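Local coordinates for uncharacterized protein (PDB 3EUR), which is of unknown function but belongs to the thioredoxin-like family and possibly takes part in thiol-disulfide chemistry, at residues A[38-43]-A[74-79]; A[11-16]-A[23-28]. One frame throughout, in Å; residues are numbered along the deposited sequence.

Contact 1: residues A[38-43]-A[74-79]; sequences INNPGC and YPDEEL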
ATOM      1  N   ILE A  38       0.623  -0.663   3.621  1.00  9.98           N
ATOM      2  CA  ILE A  38       1.710  -1.364   4.330  1.00 10.99           C
ATOM      3  C   ILE A  38       1.071  -2.342   5.269  1.00 12.61           C
ATOM      4  O   ILE A  38       0.263  -1.955   6.097  1.00 15.00           O
ATOM      5  CB  ILE A  38       2.632  -0.396   5.064  1.00 13.19           C
ATOM      6  CG1 ILE A  38       3.066   0.768   4.175  1.00 14.41           C
ATOM      7  CG2 ILE A  38       3.799  -1.161   5.645  1.00 15.52           C
ATOM      8  CD1 ILE A  38       3.891   1.859   4.873  1.00 18.87           C
ATOM      9  N   ASN A  39       1.385  -3.624   5.143  1.00 13.58           N
ATOM     10  CA  ASN A  39       0.586  -4.673   5.818  1.00 15.59           C
ATOM     11  C   ASN A  39       1.524  -5.738   6.340  1.00 17.56           C
ATOM     12  O   ASN A  39       2.637  -5.916   5.832  1.00 17.74           O
ATOM     13  CB  ASN A  39      -0.394  -5.259   4.820  1.00 17.85           C
ATOM     14  CG  ASN A  39       0.278  -5.949   3.696  1.00 19.38           C
ATOM     15  OD1 ASN A  39       0.544  -5.368   2.617  1.00 24.42           O
ATOM     16  ND2 ASN A  39       0.640  -7.147   3.918  1.00 19.98           N
ATOM     17  N   ASN A  40       1.074  -6.447   7.353  1.00 20.39           N
ATOM     18  CA  ASN A  40       1.733  -7.692   7.737  1.00 21.62           C
ATOM     19  C   ASN A  40       0.542  -8.521   7.931  1.00 23.49           C
ATOM     20  O   ASN A  40      -0.202  -8.311   8.892  1.00 25.30           O
ATOM     21  CB  ASN A  40       2.586  -7.585   9.031  1.00 21.22           C
ATOM     22  CG  ASN A  40       3.240  -8.889   9.355  1.00 23.72           C
ATOM     23  OD1 ASN A  40       2.639  -9.945   9.147  1.00 25.93           O
ATOM     24  ND2 ASN A  40       4.483  -8.843   9.835  1.00 25.12           N
ATOM     25  N   PRO A  41       0.284  -9.389   6.979  1.00 25.31           N
ATOM     26  CA  PRO A  41      -1.011 -10.040   7.008  1.00 28.47           C
ATOM     27  C   PRO A  41      -1.086 -11.149   8.052  1.00 30.63           C
ATOM     28  O   PRO A  41      -2.138 -11.786   8.182  1.00 33.08           O
ATOM     29  CB  PRO A  41      -1.166 -10.616   5.601  1.00 28.34           C
ATOM     30  CG  PRO A  41       0.036 -10.228   4.817  1.00 28.27           C
ATOM     31  CD  PRO A  41       1.060  -9.700   5.757  1.00 26.24           C
ATOM     32  N   GLY A  42      -0.024 -11.384   8.823  1.00 31.60           N
ATOM     33  CA  GLY A  42      -0.206 -12.071  10.092  1.00 33.43           C
ATOM     34  C   GLY A  42      -0.965 -11.326  11.211  1.00 35.03           C
ATOM     35  O   GLY A  42      -0.530 -11.433  12.375  1.00 36.86           O
ATOM     36  N   CYS A  43      -2.079 -10.598  10.897  1.00 35.77           N
ATOM     37  CA  CYS A  43      -2.917  -9.908  11.934  1.00 34.82           C
ATOM     38  C   CYS A  43      -4.364  -9.524  11.551  1.00 33.44           C
ATOM     39  O   CYS A  43      -4.727  -9.389  10.353  1.00 33.42           O
ATOM     40  CB  CYS A  43      -2.194  -8.680  12.522  1.00 36.33           C
ATOM     41  SG  CYS A  43      -2.703  -7.003  11.908  1.00 42.51           S
ATOM     42  N   TYR A  74       4.651  -5.586   2.016  1.00 11.56           N
ATOM     43  CA  TYR A  74       5.013  -6.284   3.229  1.00 11.25           C
ATOM     44  C   TYR A  74       6.445  -5.989   3.578  1.00 11.35           C
ATOM     45  O   TYR A  74       7.350  -6.307   2.797  1.00 12.90           O
ATOM     46  CB  TYR A  74       4.830  -7.776   2.993  1.00 12.77           C
ATOM     47  CG  TYR A  74       5.279  -8.644   4.148  1.00 13.21           C
ATOM     48  CD1 TYR A  74       4.643  -8.618   5.344  1.00 16.72           C
ATOM     49  CD2 TYR A  74       6.267  -9.568   4.004  1.00 15.58           C
ATOM     50  CE1 TYR A  74       5.053  -9.416   6.392  1.00 16.21           C
ATOM     51  CE2 TYR A  74       6.698 -10.361   5.074  1.00 17.49           C
ATOM     52  CZ  TYR A  74       6.067 -10.296   6.245  1.00 14.09           C
ATOM     53  OH  TYR A  74       6.470 -11.090   7.300  1.00 18.53           O
ATOM     54  N   PRO A  75       6.706  -5.373   4.762  1.00 12.15           N
ATOM     55  CA  PRO A  75       8.071  -4.902   5.059  1.00 12.82           C
ATOM     56  C   PRO A  75       8.862  -5.802   5.998  1.00 14.20           C
ATOM     57  O   PRO A  75       9.971  -5.456   6.382  1.00 16.11           O
ATOM     58  CB  PRO A  75       7.808  -3.590   5.759  1.00 14.28           C
ATOM     59  CG  PRO A  75       6.568  -3.874   6.550  1.00 13.90           C
ATOM     60  CD  PRO A  75       5.717  -4.707   5.652  1.00 12.16           C
ATOM     61  N   ASP A  76       8.270  -6.882   6.427  1.00 14.85           N
ATOM     62  CA  ASP A  76       8.873  -7.769   7.456  1.00 17.29           C
ATOM     63  C   ASP A  76       9.463  -9.058   6.862  1.00 19.55           C
ATOM     64  O   ASP A  76       9.618  -9.178   5.656  1.00 20.88           O
ATOM     65  CB  ASP A  76       7.853  -8.073   8.537  1.00 17.68           C
ATOM     66  CG  ASP A  76       7.433  -6.838   9.327  1.00 18.73           C
ATOM     67  OD1 ASP A  76       8.281  -5.953   9.521  1.00 20.10           O
ATOM     68  OD2 ASP A  76       6.231  -6.763   9.683  1.00 22.02           O
ATOM     69  N   GLU A  77       9.845 -10.022   7.713  1.00 21.00           N
ATOM     70  CA  GLU A  77      10.744 -11.170   7.337  1.00 23.94           C
ATOM     71  C   GLU A  77      10.071 -12.463   6.960  1.00 24.04           C
ATOM     72  O   GLU A  77      10.742 -13.390   6.451  1.00 25.87           O
ATOM     73  CB  GLU A  77      11.685 -11.514   8.522  1.00 25.69           C
ATOM     74  CG  GLU A  77      12.615 -10.388   8.878  1.00 29.06           C
ATOM     75  CD  GLU A  77      11.965  -9.349   9.763  1.00 34.32           C
ATOM     76  OE1 GLU A  77      10.780  -9.529  10.154  1.00 37.52           O
ATOM     77  OE2 GLU A  77      12.629  -8.334  10.053  1.00 40.18           O
ATOM     78  N   GLU A  78       8.776 -12.609   7.214  1.00 24.95           N
ATOM     79  CA  GLU A  78       8.122 -13.911   7.084  1.00 25.92           C
ATOM     80  C   GLU A  78       7.576 -14.115   5.708  1.00 25.19           C
ATOM     81  O   GLU A  78       6.344 -14.176   5.496  1.00 24.60           O
ATOM     82  CB  GLU A  78       7.020 -14.082   8.135  1.00 27.54           C
ATOM     83  CG  GLU A  78       7.523 -13.948   9.509  1.00 29.45           C
ATOM     84  CD  GLU A  78       8.567 -15.002   9.788  1.00 30.51           C
ATOM     85  OE1 GLU A  78       8.300 -16.190   9.481  1.00 33.11           O
ATOM     86  OE2 GLU A  78       9.660 -14.633  10.242  1.00 30.67           O
ATOM     87  N   LEU A  79       8.493 -14.290   4.770  1.00 25.62           N
ATOM     88  CA  LEU A  79       8.109 -14.416   3.381  1.00 26.04           C
ATOM     89  C   LEU A  79       7.182 -15.605   3.172  1.00 27.06           C
ATOM     90  O   LEU A  79       6.242 -15.536   2.420  1.00 26.19           O
ATOM     91  CB  LEU A  79       9.336 -14.454   2.465  1.00 25.98           C
ATOM     92  CG  LEU A  79       8.999 -14.558   0.968  1.00 28.33           C
ATOM     93  CD1 LEU A  79       8.136 -13.388   0.502  1.00 30.04           C
ATOM     94  CD2 LEU A  79      10.248 -14.664   0.109  1.00 30.87           C
TER
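Asn-40 lies alongside Tyr-74 and reaches past its ring to Asp-76, tying together the two loops that leave strands 33-38 and 68-74. With CG anti to the backbone N (chi1 -179°), its amide runs beside the ring edge, CG 3.5 Å from Tyr-74 CE1 and the two planes almost perpendicular. ND2 then donates to OD2 of Asp-76 at 2.7 Å, 15° out of the amide plane, onto the lone pair turned away from the other carboxylate oxygen. The far end of the same amide serves its own loop: OD1 takes the N-H of Gly-42 in the carbonyl plane, an Asx turn. Tyr-74 is held in its turn, because its OH accepts from Glu-78 N (2.8 Å) while Asp-76 N sits over the ring centre. Asn-39 O meets Tyr-74 CD1 at the ring edge (3.4 Å), and Pro-41 CD packs obliquely against the same CD1 at 3.8 Å. Further back, Ile-38 CG2 touches Pro-75 CG. After Gly-42, Cys-43 N-caps helix 44-55 and opens a Cys-X-X-Cys sequence, as in thioredoxins. With both ends of the Asn-40 amide bonded and Asp-76 OD1 salt-bridged to Lys-104, the amide's rotation is fixed and the carboxylate probably stays ionised.

Contact 2: residues A[11-16]-A[23-28]; sequences ALNFTY and KGTLYQ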
ATOM      1  N   ALA A  11       6.749  10.752  -1.249  1.00  7.94           N
ATOM      2  CA  ALA A  11       6.954   9.542  -0.465  1.00  8.00           C
ATOM      3  C   ALA A  11       8.303   8.945  -0.802  1.00  8.51           C
ATOM      4  O   ALA A  11       8.765   9.049  -1.943  1.00  9.16           O
ATOM      5  CB  ALA A  11       5.833   8.545  -0.762  1.00  9.61           C
ATOM      6  N   LEU A  12       8.891   8.239   0.154  1.00  8.34           N
ATOM      7  CA  LEU A  12      10.164   7.587  -0.064  1.00  9.54           C
ATOM      8  C   LEU A  12      10.054   6.393  -0.984  1.00  8.38           C
ATOM      9  O   LEU A  12       9.138   5.583  -0.872  1.00  9.12           O
ATOM     10  CB  LEU A  12      10.781   7.154   1.259  1.00 10.56           C
ATOM     11  CG  LEU A  12      11.514   8.215   2.013  1.00 14.56           C
ATOM     12  CD1 LEU A  12      12.898   8.460   1.367  1.00 16.54           C
ATOM     13  CD2 LEU A  12      10.734   9.399   2.382  1.00 17.24           C
ATOM     14  N   ASN A  13      10.983   6.256  -1.939  1.00  8.68           N
ATOM     15  CA  ASN A  13      10.972   5.133  -2.839  1.00  8.56           C
ATOM     16  C   ASN A  13      11.415   3.867  -2.173  1.00  8.99           C
ATOM     17  O   ASN A  13      12.097   3.872  -1.117  1.00 10.87           O
ATOM     18  CB  ASN A  13      11.901   5.429  -4.001  1.00  8.45           C
ATOM     19  CG  ASN A  13      11.679   4.598  -5.229  1.00  8.63           C
ATOM     20  OD1 ASN A  13      10.595   4.066  -5.435  1.00  8.97           O
ATOM     21  ND2 ASN A  13      12.696   4.581  -6.136  1.00 11.24           N
ATOM     22  N   PHE A  14      11.052   2.728  -2.784  1.00  8.87           N
ATOM     23  CA  PHE A  14      11.503   1.412  -2.387  1.00  9.43           C
ATOM     24  C   PHE A  14      11.273   0.450  -3.523  1.00  9.40           C
ATOM     25  O   PHE A  14      10.428   0.705  -4.373  1.00  9.47           O
ATOM     26  CB  PHE A  14      10.800   0.961  -1.082  1.00 10.99           C
ATOM     27  CG  PHE A  14       9.312   0.865  -1.231  1.00 10.01           C
ATOM     28  CD1 PHE A  14       8.697  -0.262  -1.755  1.00 10.38           C
ATOM     29  CD2 PHE A  14       8.509   1.955  -0.896  1.00 11.26           C
ATOM     30  CE1 PHE A  14       7.328  -0.306  -1.937  1.00 12.01           C
ATOM     31  CE2 PHE A  14       7.143   1.867  -1.078  1.00 11.50           C
ATOM     32  CZ  PHE A  14       6.582   0.768  -1.583  1.00 12.72           C
ATOM     33  N   THR A  15      11.990  -0.666  -3.480  1.00 10.16           N
ATOM     34  CA  THR A  15      11.823  -1.780  -4.392  1.00 11.65           C
ATOM     35  C   THR A  15      10.955  -2.865  -3.775  1.00 10.99           C
ATOM     36  O   THR A  15      11.176  -3.306  -2.647  1.00 14.81           O
ATOM     37  CB  THR A  15      13.167  -2.397  -4.794  1.00 12.52           C
ATOM     38  OG1 THR A  15      13.928  -1.423  -5.479  1.00 15.08           O
ATOM     39  CG2 THR A  15      12.971  -3.616  -5.732  1.00 15.74           C
ATOM     40  N   TYR A  16       9.950  -3.290  -4.487  1.00 11.46           N
ATOM     41  CA  TYR A  16       9.122  -4.407  -4.117  1.00 11.77           C
ATOM     42  C   TYR A  16       9.354  -5.581  -5.047  1.00 12.16           C
ATOM     43  O   TYR A  16       9.763  -5.400  -6.199  1.00 13.03           O
ATOM     44  CB  TYR A  16       7.632  -4.019  -4.079  1.00 12.57           C
ATOM     45  CG  TYR A  16       7.029  -3.603  -5.372  1.00 11.97           C
ATOM     46  CD1 TYR A  16       6.580  -4.522  -6.274  1.00 13.73           C
ATOM     47  CD2 TYR A  16       6.932  -2.250  -5.725  1.00 11.38           C
ATOM     48  CE1 TYR A  16       6.044  -4.142  -7.482  1.00 13.65           C
ATOM     49  CE2 TYR A  16       6.412  -1.885  -6.931  1.00 11.44           C
ATOM     50  CZ  TYR A  16       5.971  -2.825  -7.807  1.00 12.70           C
ATOM     51  OH  TYR A  16       5.455  -2.430  -9.015  1.00 14.15           O
ATOM     52  N   LYS A  23      10.465  -7.471 -10.082  1.00 13.78           N
ATOM     53  CA  LYS A  23      10.851  -6.303  -9.249  1.00 15.16           C
ATOM     54  C   LYS A  23      10.284  -5.022  -9.828  1.00 13.14           C
ATOM     55  O   LYS A  23      10.324  -4.818 -11.048  1.00 14.99           O
ATOM     56  CB  LYS A  23      12.363  -6.057  -9.232  1.00 18.56           C
ATOM     57  CG  LYS A  23      13.249  -7.205  -9.036  1.00 22.95           C
ATOM     58  CD  LYS A  23      13.288  -7.493  -7.569  1.00 23.39           C
ATOM     59  CE  LYS A  23      14.069  -8.716  -7.223  1.00 25.00           C
ATOM     60  NZ  LYS A  23      13.960  -8.985  -5.776  1.00 22.39           N
ATOM     61  N   GLY A  24       9.854  -4.129  -8.954  1.00 12.22           N
ATOM     62  CA  GLY A  24       9.489  -2.789  -9.338  1.00 11.64           C
ATOM     63  C   GLY A  24       9.687  -1.856  -8.210  1.00  9.79           C
ATOM     64  O   GLY A  24      10.027  -2.297  -7.116  1.00 11.89           O
ATOM     65  N   THR A  25       9.581  -0.568  -8.481  1.00  9.36           N
ATOM     66  CA  THR A  25       9.722   0.416  -7.454  1.00  8.65           C
ATOM     67  C   THR A  25       8.472   1.259  -7.312  1.00  7.70           C
ATOM     68  O   THR A  25       7.674   1.415  -8.237  1.00  8.78           O
ATOM     69  CB  THR A  25      10.939   1.343  -7.685  1.00 10.23           C
ATOM     70  OG1 THR A  25      10.599   2.235  -8.744  1.00  9.32           O
ATOM     71  CG2 THR A  25      12.228   0.540  -8.009  1.00 11.20           C
ATOM     72  N   LEU A  26       8.339   1.920  -6.168  1.00  7.97           N
ATOM     73  CA  LEU A  26       7.225   2.887  -6.007  1.00  8.05           C
ATOM     74  C   LEU A  26       7.237   3.933  -7.114  1.00  7.56           C
ATOM     75  O   LEU A  26       6.225   4.249  -7.716  1.00  8.05           O
ATOM     76  CB  LEU A  26       7.265   3.520  -4.618  1.00  7.94           C
ATOM     77  CG  LEU A  26       6.165   4.566  -4.354  1.00  7.99           C
ATOM     78  CD1 LEU A  26       4.769   3.952  -4.362  1.00  9.43           C
ATOM     79  CD2 LEU A  26       6.454   5.333  -3.072  1.00  8.86           C
ATOM     80  N   TYR A  27       8.415   4.491  -7.397  1.00  7.58           N
ATOM     81  CA  TYR A  27       8.464   5.610  -8.309  1.00  8.45           C
ATOM     82  C   TYR A  27       8.147   5.189  -9.748  1.00  8.47           C
ATOM     83  O   TYR A  27       7.722   6.005 -10.537  1.00  9.75           O
ATOM     84  CB  TYR A  27       9.829   6.343  -8.242  1.00  8.83           C
ATOM     85  CG  TYR A  27      10.029   7.157  -6.992  1.00  8.53           C
ATOM     86  CD1 TYR A  27       9.115   7.198  -5.953  1.00  7.85           C
ATOM     87  CD2 TYR A  27      11.191   7.893  -6.846  1.00  9.51           C
ATOM     88  CE1 TYR A  27       9.343   7.964  -4.819  1.00  9.50           C
ATOM     89  CE2 TYR A  27      11.419   8.672  -5.725  1.00 10.76           C
ATOM     90  CZ  TYR A  27      10.512   8.673  -4.693  1.00  9.53           C
ATOM     91  OH  TYR A  27      10.811   9.419  -3.580  1.00 12.15           O
ATOM     92  N   GLN A  28       8.353   3.919 -10.063  1.00  7.89           N
ATOM     93  CA  GLN A  28       8.020   3.374 -11.378  1.00  7.97           C
ATOM     94  C   GLN A  28       6.530   2.961 -11.533  1.00  7.80           C
ATOM     95  O   GLN A  28       6.145   2.562 -12.613  1.00  8.82           O
ATOM     96  CB  GLN A  28       8.865   2.154 -11.656  1.00  8.20           C
ATOM     97  CG  GLN A  28      10.368   2.412 -11.801  1.00  8.09           C
ATOM     98  CD  GLN A  28      11.189   1.141 -11.656  1.00  8.25           C
ATOM     99  OE1 GLN A  28      10.656   0.054 -11.471  1.00  9.47           O
ATOM    100  NE2 GLN A  28      12.495   1.285 -11.738  1.00  8.50           N
TER
HETATM  101  O   HOH W   1      12.731   3.920  -9.066  1.00 16.07           O
HETATM  102  O   HOH W   2      13.380   7.819  -2.246  1.00 16.20           O
HETATM  103  O   HOH W   3       6.511  -0.293 -10.157  1.00 10.55           O
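This contact is the antiparallel pairing of a beta hairpin, strands 15-18 and 23-25, extended by the loop residues before and after it, at one edge of the sheet. Tyr-16 and Gly-24 form a hydrogen-bonded pair, Tyr-16 N donating to Gly-24 O at 2.8 Å and Gly-24 N returning to Tyr-16 O at 3.0 Å. Thr-15 and Thr-25 are the neighbouring non-hydrogen-bonded pair, with CG2 of Thr-25 against OG1 of Thr-15. Leu-26 N continues the pattern to Phe-14 O. The Tyr-16 ring folds back over its partner, CG lying between the backbone N and the carbonyl carbon (chi1 64°), which brings Gly-24 CA under the ring in a CH-pi contact; a water joins its OH to Thr-25 O. In this thioredoxin-like chain the hairpin sits beside strand 94-97, and buried side chains of the hairpin and its flanks reach further in: Phe-14 and Tyr-16 touch Ile-73, and Leu-26 meets Leu-71 and Leu-120. Across the contact, Leu-26 CB rests over a face of the Phe-14 ring, nearest CE2 at 3.9 Å. Past the strands, Asn-13 stacks on Tyr-27: amide and ring are nearly parallel, 6° apart, and CB stands 3.5 Å from the ring centroid, almost on its normal. OD1 of Asn-13 accepts Tyr-27 N at 3.0 Å, from well above the carbonyl plane, while ND2 and Thr-25 OG1 share a water. At the far end of the ring, Tyr-27 OH donates to Ala-11 O (2.6 Å), which lies in the ring plane. Around Tyr-27 the chain turns in an ST motif, where Thr-25 OG1 accepts Gln-28 N at 3.1 Å.

Overall arrangement
The two contacts follow one another along the chain and do not touch; their centres are about 17 Å apart and their nearest atoms about 7 Å. Contact 2 pairs the two arms of the hairpin at the sheet edge, whereas contact 1 joins the loops leaving two central parallel strands. Strand 68-74 connects them: Leu-71 and Ile-73 take the hydrophobic side chains of contact 2, and its last residue, Tyr-74, belongs to contact 1. Tyr-109 is a second bridge, touching Ile-38 of contact 1 and both Ala-11 and Leu-26 of contact 2. Contact 1 contains Cys-43, the first cysteine of the Cys-X-X-Cys motif, the redox site in thioredoxins, though no activity is established here.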